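Local coordinates for possible galactose mutarotase (Streptomyces platensis subsp. rosaceus, PDB 4RNL), which is of unproven function but probably interconverts the alpha and beta anomers of galactose or a related aldose, at residues L27-V38 with Y156-R164; P221-F231 with G239-L247. All blocks are in the same frame, centred on the assembly; numbering follows the deposited sequence. Where two conformers were deposited one is given.

Contact 1: L27-V38 with Y156-R164; sequences LESGPAGLRVRV and YTLSAGALR
Leu158 reaches across from one beta hairpin into the other and meets Leu27, Ser29 and Leu34 at once. Its CG stands anti to the backbone N (chi1 178°), a torsion that carries it toward the other hairpin, where the methyls divide: CD2 goes to Ser29 and to Leu27, lying 3.9 Å from Leu27 CB, and CD1 comes within 3.6 Å of Leu34 CD1. Leu27 and Leu158 run antiparallel alongside each other. Farther along, Val36 CG1 rests against Leu163 CD1, an apolar pair that continues the buried layer. The branched aliphatic residues suit an interface of this kind, where two sheets meet through side chains.

One aromatic contact closes the far end. Val38 CG1 sits over the middle of the Tyr156 ring, 4.0 Å from its centroid and 6° off the normal, a CH-pi contact; CG2 touches the ring at CD2.

The polar bonding lies at the turns. Ser29 OG donates to Ala160 O at 2.6 Å, tilted from the carbonyl plane, and accepts a nearly straight bond from Leu34 N (2.9 Å from N to OG, 173° at the hydrogen). Gly33 suits its place because a CB there would collide with Ser29 OG and Ala160 O.

The chemistry implies an oily seam between two antiparallel sheets, with a single hydroxyl, held by one bond given and one received, satisfying a carbonyl of the type II' turn 159-162 and joining it to the neighbouring hairpin.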
loop_
_atom_site.group_PDB
_atom_site.type_symbol
_atom_site.label_atom_id
_atom_site.label_comp_id
_atom_site.label_asym_id
_atom_site.label_seq_id
_atom_site.Cartn_x
_atom_site.Cartn_y
_atom_site.Cartn_z
ATOM N N LEU A 27 9.415 5.595 14.315
ATOM C CA LEU A 27 9.173 7.028 14.177
ATOM C C LEU A 27 8.141 7.397 15.229
ATOM O O LEU A 27 7.057 6.808 15.270
ATOM C CB LEU A 27 8.625 7.344 12.776
ATOM C CG LEU A 27 9.581 7.396 11.577
ATOM C CD1 LEU A 27 10.494 6.187 11.482
ATOM C CD2 LEU A 27 8.804 7.539 10.285
ATOM N N GLU A 28 8.471 8.354 16.093
ATOM C CA GLU A 28 7.603 8.700 17.214
ATOM C C GLU A 28 7.399 10.210 17.296
ATOM O O GLU A 28 8.372 10.953 17.417
ATOM C CB GLU A 28 8.225 8.203 18.525
ATOM C CG GLU A 28 7.592 8.783 19.776
ATOM C CD GLU A 28 6.246 8.167 20.082
ATOM O OE1 GLU A 28 6.217 7.010 20.550
ATOM O OE2 GLU A 28 5.218 8.840 19.858
ATOM N N SER A 29 6.146 10.665 17.244
ATOM C CA SER A 29 5.860 12.096 17.361
ATOM C C SER A 29 5.068 12.469 18.612
ATOM O O SER A 29 4.503 13.560 18.690
ATOM C CB SER A 29 5.188 12.653 16.095
ATOM O OG SER A 29 3.968 11.987 15.785
ATOM N N GLY A 30 5.029 11.565 19.588
ATOM C CA GLY A 30 4.461 11.886 20.892
ATOM C C GLY A 30 3.033 11.403 21.080
ATOM O O GLY A 30 2.417 10.896 20.140
ATOM N N PRO A 31 2.491 11.566 22.296
ATOM C CA PRO A 31 1.151 11.040 22.590
ATOM C C PRO A 31 0.044 11.648 21.724
ATOM O O PRO A 31 -0.929 10.960 21.413
ATOM C CB PRO A 31 0.950 11.373 24.079
ATOM C CG PRO A 31 2.018 12.371 24.422
ATOM C CD PRO A 31 3.161 12.096 23.495
ATOM N N ALA A 32 0.194 12.904 21.320
ATOM C CA ALA A 32 -0.808 13.540 20.469
ATOM C C ALA A 32 -0.547 13.245 18.997
ATOM O O ALA A 32 -1.334 13.624 18.128
ATOM C CB ALA A 32 -0.845 15.042 20.715
ATOM N N GLY A 33 0.570 12.578 18.725
ATOM C CA GLY A 33 0.941 12.232 17.366
ATOM C C GLY A 33 0.839 10.743 17.110
ATOM O O GLY A 33 -0.113 10.091 17.541
ATOM N N LEU A 34 1.828 10.202 16.408
ATOM C CA LEU A 34 1.801 8.807 16.014
ATOM C C LEU A 34 3.054 8.096 16.459
ATOM O O LEU A 34 4.081 8.724 16.721
ATOM C CB LEU A 34 1.743 8.691 14.486
ATOM C CG LEU A 34 0.616 9.329 13.689
ATOM C CD1 LEU A 34 0.747 8.877 12.254
ATOM C CD2 LEU A 34 -0.723 8.933 14.262
ATOM N N ARG A 35 2.971 6.774 16.512
ATOM C CA ARG A 35 4.167 5.945 16.474
ATOM C C ARG A 35 3.993 5.025 15.275
ATOM O O ARG A 35 2.949 4.369 15.118
ATOM C CB ARG A 35 4.371 5.143 17.772
ATOM C CG ARG A 35 5.643 4.285 17.732
ATOM C CD ARG A 35 6.086 3.811 19.106
ATOM N NE ARG A 35 5.039 3.065 19.794
ATOM C CZ ARG A 35 5.006 2.880 21.111
ATOM N NH1 ARG A 35 5.970 3.385 21.874
ATOM N NH2 ARG A 35 4.012 2.193 21.663
ATOM N N VAL A 36 4.991 5.029 14.406
ATOM C CA VAL A 36 4.995 4.185 13.225
ATOM C C VAL A 36 6.286 3.393 13.240
ATOM O O VAL A 36 7.355 3.952 13.489
ATOM C CB VAL A 36 4.923 5.036 11.936
ATOM C CG1 VAL A 36 5.059 4.145 10.696
ATOM C CG2 VAL A 36 3.606 5.832 11.889
ATOM N N ARG A 37 6.197 2.090 12.998
ATOM C CA ARG A 37 7.407 1.278 12.900
ATOM C C ARG A 37 7.516 0.693 11.499
ATOM O O ARG A 37 6.527 0.192 10.961
ATOM C CB ARG A 37 7.393 0.164 13.948
ATOM C CG ARG A 37 7.310 0.671 15.382
ATOM C CD ARG A 37 7.473 -0.467 16.378
ATOM N NE ARG A 37 7.351 0.005 17.757
ATOM C CZ ARG A 37 6.312 -0.252 18.544
ATOM N NH1 ARG A 37 5.303 -0.990 18.093
ATOM N NH2 ARG A 37 6.280 0.222 19.783
ATOM N N VAL A 38 8.716 0.759 10.927
ATOM C CA VAL A 38 8.961 0.355 9.545
ATOM C C VAL A 38 10.121 -0.641 9.504
ATOM O O VAL A 38 11.161 -0.428 10.144
ATOM C CB VAL A 38 9.318 1.569 8.661
ATOM C CG1 VAL A 38 9.584 1.132 7.226
ATOM C CG2 VAL A 38 8.191 2.613 8.688
ATOM N N TYR A 156 9.951 7.424 4.282
ATOM C CA TYR A 156 8.846 7.417 5.234
ATOM C C TYR A 156 9.150 8.489 6.278
ATOM O O TYR A 156 10.148 8.388 6.990
ATOM C CB TYR A 156 8.767 6.069 5.961
ATOM C CG TYR A 156 8.556 4.819 5.111
ATOM C CD1 TYR A 156 9.590 4.300 4.330
ATOM C CD2 TYR A 156 7.349 4.127 5.144
ATOM C CE1 TYR A 156 9.412 3.133 3.576
ATOM C CE2 TYR A 156 7.160 2.960 4.391
ATOM C CZ TYR A 156 8.193 2.481 3.610
ATOM O OH TYR A 156 8.007 1.317 2.883
ATOM N N THR A 157 8.318 9.522 6.372
ATOM C CA THR A 157 8.529 10.541 7.409
ATOM C C THR A 157 7.259 10.817 8.195
ATOM O O THR A 157 6.149 10.577 7.723
ATOM C CB THR A 157 9.048 11.858 6.834
ATOM O OG1 THR A 157 8.180 12.288 5.778
ATOM C CG2 THR A 157 10.459 11.676 6.280
ATOM N N LEU A 158 7.439 11.331 9.403
ATOM C CA LEU A 158 6.322 11.553 10.299
ATOM C C LEU A 158 6.350 12.997 10.742
ATOM O O LEU A 158 7.401 13.519 11.109
ATOM C CB LEU A 158 6.438 10.627 11.518
ATOM C CG LEU A 158 5.388 10.738 12.620
ATOM C CD1 LEU A 158 3.986 10.441 12.075
ATOM C CD2 LEU A 158 5.731 9.791 13.772
ATOM N N SER A 159 5.200 13.648 10.685
ATOM C CA SER A 159 5.064 14.997 11.221
ATOM C C SER A 159 3.744 15.070 11.962
ATOM O O SER A 159 2.686 14.959 11.338
ATOM C CB SER A 159 5.079 16.026 10.091
ATOM O OG SER A 159 4.972 17.341 10.611
ATOM N N ALA A 160 3.807 15.239 13.282
ATOM C CA ALA A 160 2.606 15.236 14.119
ATOM C C ALA A 160 1.752 13.993 13.862
ATOM O O ALA A 160 2.187 12.866 14.106
ATOM C CB ALA A 160 1.787 16.518 13.906
ATOM N N GLY A 161 0.541 14.188 13.345
ATOM C CA GLY A 161 -0.348 13.064 13.118
ATOM C C GLY A 161 -0.337 12.502 11.706
ATOM O O GLY A 161 -1.200 11.698 11.362
ATOM N N ALA A 162 0.634 12.911 10.889
ATOM C CA ALA A 162 0.634 12.514 9.478
ATOM C C ALA A 162 1.867 11.709 9.096
ATOM O O ALA A 162 2.992 12.151 9.319
ATOM C CB ALA A 162 0.517 13.743 8.580
ATOM N N LEU A 163 1.649 10.540 8.498
ATOM C CA LEU A 163 2.736 9.735 7.940
ATOM C C LEU A 163 2.819 9.986 6.440
ATOM O O LEU A 163 1.834 9.806 5.722
ATOM C CB LEU A 163 2.466 8.242 8.158
ATOM C CG LEU A 163 3.412 7.274 7.445
ATOM C CD1 LEU A 163 4.800 7.349 8.064
ATOM C CD2 LEU A 163 2.859 5.852 7.498
ATOM N N ARG A 164 3.995 10.385 5.966
ATOM C CA ARG A 164 4.177 10.663 4.540
ATOM C C ARG A 164 5.089 9.621 3.910
ATOM O O ARG A 164 6.143 9.296 4.449
ATOM C CB ARG A 164 4.758 12.068 4.325
ATOM C CG ARG A 164 5.104 12.385 2.870
ATOM C CD ARG A 164 5.769 13.751 2.723
ATOM N NE ARG A 164 4.791 14.836 2.628
ATOM C CZ ARG A 164 4.461 15.637 3.634
ATOM N NH1 ARG A 164 5.036 15.485 4.814
ATOM N NH2 ARG A 164 3.560 16.593 3.459
#

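Contact 2: P221-F231 with G239-L247; sequences PAEVTGTRFDF and GAYDHNFAL. With PO4 (phosphate ion), chain G.
The ring of Tyr241 is covered on both faces: the guanidinium of Arg228 lies flat on one, planes 15° apart and CZ 4.1 Å from the centroid, while Phe231 turns its edge toward the other. Phe229 CD1 and Arg228 O are at the rim of the tyrosine, in its plane. The edge of Phe229 also points at the face of His243, where CE1 stands over the centre of the imidazole, with the ring centroids 4.7 Å apart. Phe245 meets Phe229 O at its own edge, its CE2 being 3.2 Å from that oxygen, and the Phe231 ring lies obliquely to the Phe245 ring.

Arginine suits its place by using both its flat surface and its rim. Its chain bends at chi3 (-65°), bringing the guanidinium over the tyrosine. Arg228 NH1 and Arg228 NH2 both donate end-on to Ala240 O, at 2.7 Å and 3.0 Å and close to the guanidinium plane. Tyr241 OH in turn donates to Arg228 O at 2.5 Å, so backbone and side chain of the arginine are both held by Ala240 and Tyr241, just ahead of strand 242-246. Arg235 also bonds to Arg228 O and Tyr241 OH, and Tyr207 stacks on Phe229.

The loop itself is shaped by Thr227, whose OG1 accepts from Phe229 N in an ST turn and donates to Val224 O. Away from the cluster lies a phosphate ion, probably from the crystallisation liquor, bound by Arg232; its approach to Thr225 is suspiciously short and doubtful in detail.

Taken together, the aromatic cluster and the stacked, hydrogen-bonded Arg228 fasten an otherwise irregular loop, 224-231, against strand 242-246 and the residues leading into it.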
loop_
_atom_site.group_PDB
_atom_site.type_symbol
_atom_site.label_atom_id
_atom_site.label_comp_id
_atom_site.label_asym_id
_atom_site.label_seq_id
_atom_site.Cartn_x
_atom_site.Cartn_y
_atom_site.Cartn_z
ATOM N N PRO A 221 -13.289 3.473 -17.549
ATOM C CA PRO A 221 -13.785 3.305 -16.176
ATOM C C PRO A 221 -15.284 3.592 -16.098
ATOM O O PRO A 221 -15.748 4.553 -16.725
ATOM C CB PRO A 221 -12.987 4.350 -15.391
ATOM C CG PRO A 221 -11.685 4.440 -16.134
ATOM C CD PRO A 221 -12.073 4.309 -17.598
ATOM N N ALA A 222 -16.026 2.747 -15.379
ATOM C CA ALA A 222 -17.485 2.849 -15.322
ATOM C C ALA A 222 -17.939 3.783 -14.209
ATOM O O ALA A 222 -17.299 3.859 -13.167
ATOM C CB ALA A 222 -18.093 1.470 -15.130
ATOM N N GLU A 223 -19.057 4.482 -14.407
ATOM C CA GLU A 223 -19.592 5.361 -13.357
ATOM C C GLU A 223 -20.010 4.569 -12.117
ATOM O O GLU A 223 -20.515 3.445 -12.227
ATOM C CB GLU A 223 -20.781 6.177 -13.881
ATOM C CG GLU A 223 -20.427 7.138 -15.005
ATOM N N VAL A 224 -19.795 5.143 -10.936
ATOM C CA VAL A 224 -20.170 4.445 -9.703
ATOM C C VAL A 224 -21.631 4.673 -9.350
ATOM O O VAL A 224 -22.200 3.915 -8.574
ATOM C CB VAL A 224 -19.328 4.866 -8.479
ATOM C CG1 VAL A 224 -17.846 4.560 -8.685
ATOM C CG2 VAL A 224 -19.553 6.350 -8.156
ATOM N N THR A 225 -22.238 5.714 -9.914
ATOM C CA THR A 225 -23.614 6.051 -9.549
ATOM C C THR A 225 -24.570 4.873 -9.754
ATOM O O THR A 225 -24.542 4.200 -10.793
ATOM C CB THR A 225 -24.141 7.301 -10.292
ATOM O OG1 THR A 225 -25.497 7.549 -9.890
ATOM C CG2 THR A 225 -24.083 7.114 -11.815
ATOM N N GLY A 226 -25.385 4.601 -8.737
ATOM C CA GLY A 226 -26.367 3.530 -8.817
ATOM C C GLY A 226 -25.817 2.147 -8.510
ATOM O O GLY A 226 -26.564 1.164 -8.511
ATOM N N THR A 227 -24.518 2.065 -8.240
ATOM C CA THR A 227 -23.881 0.785 -7.954
ATOM C C THR A 227 -23.381 0.715 -6.512
ATOM O O THR A 227 -23.351 1.718 -5.791
ATOM C CB THR A 227 -22.644 0.554 -8.839
ATOM O OG1 THR A 227 -21.561 1.354 -8.340
ATOM C CG2 THR A 227 -22.914 0.914 -10.301
ATOM N N ARG A 228 -22.947 -0.474 -6.111
ATOM C CA ARG A 228 -22.396 -0.676 -4.773
ATOM C C ARG A 228 -21.035 0.006 -4.614
ATOM O O ARG A 228 -20.463 0.016 -3.515
ATOM C CB ARG A 228 -22.268 -2.182 -4.487
ATOM C CG ARG A 228 -21.182 -2.876 -5.331
ATOM C CD ARG A 228 -21.248 -4.403 -5.194
ATOM N NE ARG A 228 -20.924 -4.777 -3.827
ATOM C CZ ARG A 228 -19.699 -5.067 -3.400
ATOM N NH1 ARG A 228 -19.509 -5.378 -2.134
ATOM N NH2 ARG A 228 -18.674 -5.070 -4.237
ATOM N N PHE A 229 -20.510 0.585 -5.694
ATOM C CA PHE A 229 -19.186 1.213 -5.627
ATOM C C PHE A 229 -19.259 2.724 -5.407
ATOM O O PHE A 229 -18.244 3.415 -5.444
ATOM C CB PHE A 229 -18.376 0.875 -6.885
ATOM C CG PHE A 229 -18.314 -0.599 -7.163
ATOM C CD1 PHE A 229 -17.398 -1.404 -6.493
ATOM C CD2 PHE A 229 -19.194 -1.188 -8.060
ATOM C CE1 PHE A 229 -17.342 -2.769 -6.735
ATOM C CE2 PHE A 229 -19.150 -2.558 -8.310
ATOM C CZ PHE A 229 -18.223 -3.349 -7.644
ATOM N N ASP A 230 -20.462 3.235 -5.167
ATOM C CA ASP A 230 -20.630 4.667 -4.922
ATOM C C ASP A 230 -20.254 5.033 -3.483
ATOM O O ASP A 230 -21.008 4.751 -2.541
ATOM C CB ASP A 230 -22.072 5.107 -5.229
ATOM C CG ASP A 230 -22.228 6.623 -5.309
ATOM O OD1 ASP A 230 -21.273 7.350 -4.952
ATOM O OD2 ASP A 230 -23.319 7.097 -5.722
ATOM N N PHE A 231 -19.085 5.652 -3.325
ATOM C CA PHE A 231 -18.604 6.159 -2.032
ATOM C C PHE A 231 -18.442 7.672 -2.085
ATOM O O PHE A 231 -17.663 8.252 -1.320
ATOM C CB PHE A 231 -17.245 5.534 -1.649
ATOM C CG PHE A 231 -17.332 4.103 -1.168
ATOM C CD1 PHE A 231 -17.628 3.819 0.162
ATOM C CD2 PHE A 231 -17.066 3.040 -2.033
ATOM C CE1 PHE A 231 -17.695 2.501 0.616
ATOM C CE2 PHE A 231 -17.132 1.717 -1.588
ATOM C CZ PHE A 231 -17.444 1.444 -0.258
ATOM N N GLY A 239 -19.655 -4.034 2.518
ATOM C CA GLY A 239 -19.509 -5.198 1.657
ATOM C C GLY A 239 -18.064 -5.581 1.403
ATOM O O GLY A 239 -17.142 -4.964 1.950
ATOM N N ALA A 240 -17.872 -6.609 0.579
ATOM C CA ALA A 240 -16.543 -7.036 0.166
ATOM C C ALA A 240 -16.140 -6.254 -1.081
ATOM O O ALA A 240 -16.955 -6.071 -1.994
ATOM C CB ALA A 240 -16.546 -8.528 -0.134
ATOM N N TYR A 241 -14.893 -5.794 -1.110
ATOM C CA TYR A 241 -14.344 -5.099 -2.270
ATOM C C TYR A 241 -12.941 -5.595 -2.567
ATOM O O TYR A 241 -12.198 -5.993 -1.666
ATOM C CB TYR A 241 -14.314 -3.573 -2.039
ATOM C CG TYR A 241 -15.694 -2.968 -1.909
ATOM C CD1 TYR A 241 -16.390 -2.546 -3.035
ATOM C CD2 TYR A 241 -16.299 -2.831 -0.667
ATOM C CE1 TYR A 241 -17.666 -2.007 -2.931
ATOM C CE2 TYR A 241 -17.579 -2.288 -0.544
ATOM C CZ TYR A 241 -18.253 -1.880 -1.685
ATOM O OH TYR A 241 -19.520 -1.339 -1.578
ATOM N N ASP A 242 -12.590 -5.584 -3.846
ATOM C CA ASP A 242 -11.216 -5.764 -4.285
ATOM C C ASP A 242 -11.168 -5.087 -5.641
ATOM O O ASP A 242 -11.058 -5.744 -6.679
ATOM C CB ASP A 242 -10.869 -7.248 -4.397
ATOM C CG ASP A 242 -9.399 -7.482 -4.700
ATOM O OD1 ASP A 242 -8.618 -6.497 -4.691
ATOM O OD2 ASP A 242 -9.023 -8.654 -4.940
ATOM N N HIS A 243 -11.301 -3.763 -5.617
ATOM C CA HIS A 243 -11.579 -2.981 -6.819
ATOM C C HIS A 243 -10.794 -1.688 -6.839
ATOM O O HIS A 243 -10.567 -1.073 -5.795
ATOM C CB HIS A 243 -13.067 -2.648 -6.884
ATOM C CG HIS A 243 -13.937 -3.849 -7.081
ATOM N ND1 HIS A 243 -14.292 -4.682 -6.042
ATOM C CD2 HIS A 243 -14.495 -4.371 -8.196
ATOM C CE1 HIS A 243 -15.054 -5.658 -6.507
ATOM N NE2 HIS A 243 -15.196 -5.490 -7.812
ATOM N N ASN A 244 -10.379 -1.288 -8.039
ATOM C CA ASN A 244 -9.716 -0.015 -8.256
ATOM C C ASN A 244 -10.740 1.073 -8.546
ATOM O O ASN A 244 -11.648 0.884 -9.365
ATOM C CB ASN A 244 -8.747 -0.130 -9.446
ATOM C CG ASN A 244 -8.144 1.211 -9.845
ATOM O OD1 ASN A 244 -7.210 1.701 -9.202
ATOM N ND2 ASN A 244 -8.662 1.799 -10.925
ATOM N N PHE A 245 -10.584 2.212 -7.877
ATOM C CA PHE A 245 -11.380 3.402 -8.163
ATOM C C PHE A 245 -10.559 4.404 -8.977
ATOM O O PHE A 245 -9.381 4.617 -8.704
ATOM C CB PHE A 245 -11.870 4.027 -6.845
ATOM C CG PHE A 245 -12.877 3.176 -6.126
ATOM C CD1 PHE A 245 -12.467 2.096 -5.351
ATOM C CD2 PHE A 245 -14.237 3.416 -6.278
ATOM C CE1 PHE A 245 -13.388 1.285 -4.714
ATOM C CE2 PHE A 245 -15.169 2.609 -5.640
ATOM C CZ PHE A 245 -14.752 1.543 -4.866
ATOM N N ALA A 246 -11.182 5.003 -9.990
ATOM C CA ALA A 246 -10.549 6.060 -10.768
ATOM C C ALA A 246 -10.778 7.383 -10.041
ATOM O O ALA A 246 -11.873 7.950 -10.077
ATOM C CB ALA A 246 -11.143 6.104 -12.185
ATOM N N LEU A 247 -9.747 7.869 -9.367
ATOM C CA LEU A 247 -9.873 9.077 -8.568
ATOM C C LEU A 247 -10.128 10.288 -9.443
ATOM O O LEU A 247 -9.501 10.446 -10.495
ATOM C CB LEU A 247 -8.591 9.282 -7.751
ATOM C CG LEU A 247 -8.282 8.086 -6.853
ATOM C CD1 LEU A 247 -6.960 8.289 -6.115
ATOM C CD2 LEU A 247 -9.420 7.887 -5.862
HETATM P P PO4 G . -25.794 11.133 -9.689
HETATM O O1 PO4 G . -26.788 11.080 -10.821
HETATM O O2 PO4 G . -25.740 9.793 -9.001
HETATM O O3 PO4 G . -24.429 11.499 -10.224
HETATM O O4 PO4 G . -26.253 12.162 -8.682
#

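From the N terminus, the hairpin 27-38 belongs to the five-stranded antiparallel sheet that opens the chain. Contact 1 closes a long loop of 117 residues when the hairpin 156-164, formed by the adjoining ends of neighbouring strands 150-159 and 162-171 of the nine-stranded sheet, returns to it. Contact 2 comes afterwards and spans only seven residues. It fastens the loop after edge strand 222-223 of the seven-stranded sheet to strand 242-246 of the same sheet, while the chain between dips into the nine-stranded sheet with 235-236. The two are therefore in series, neither nested nor crossed, with centres about 31 Å apart and no touch. Contact 1, by contrast, ties one sheet to another.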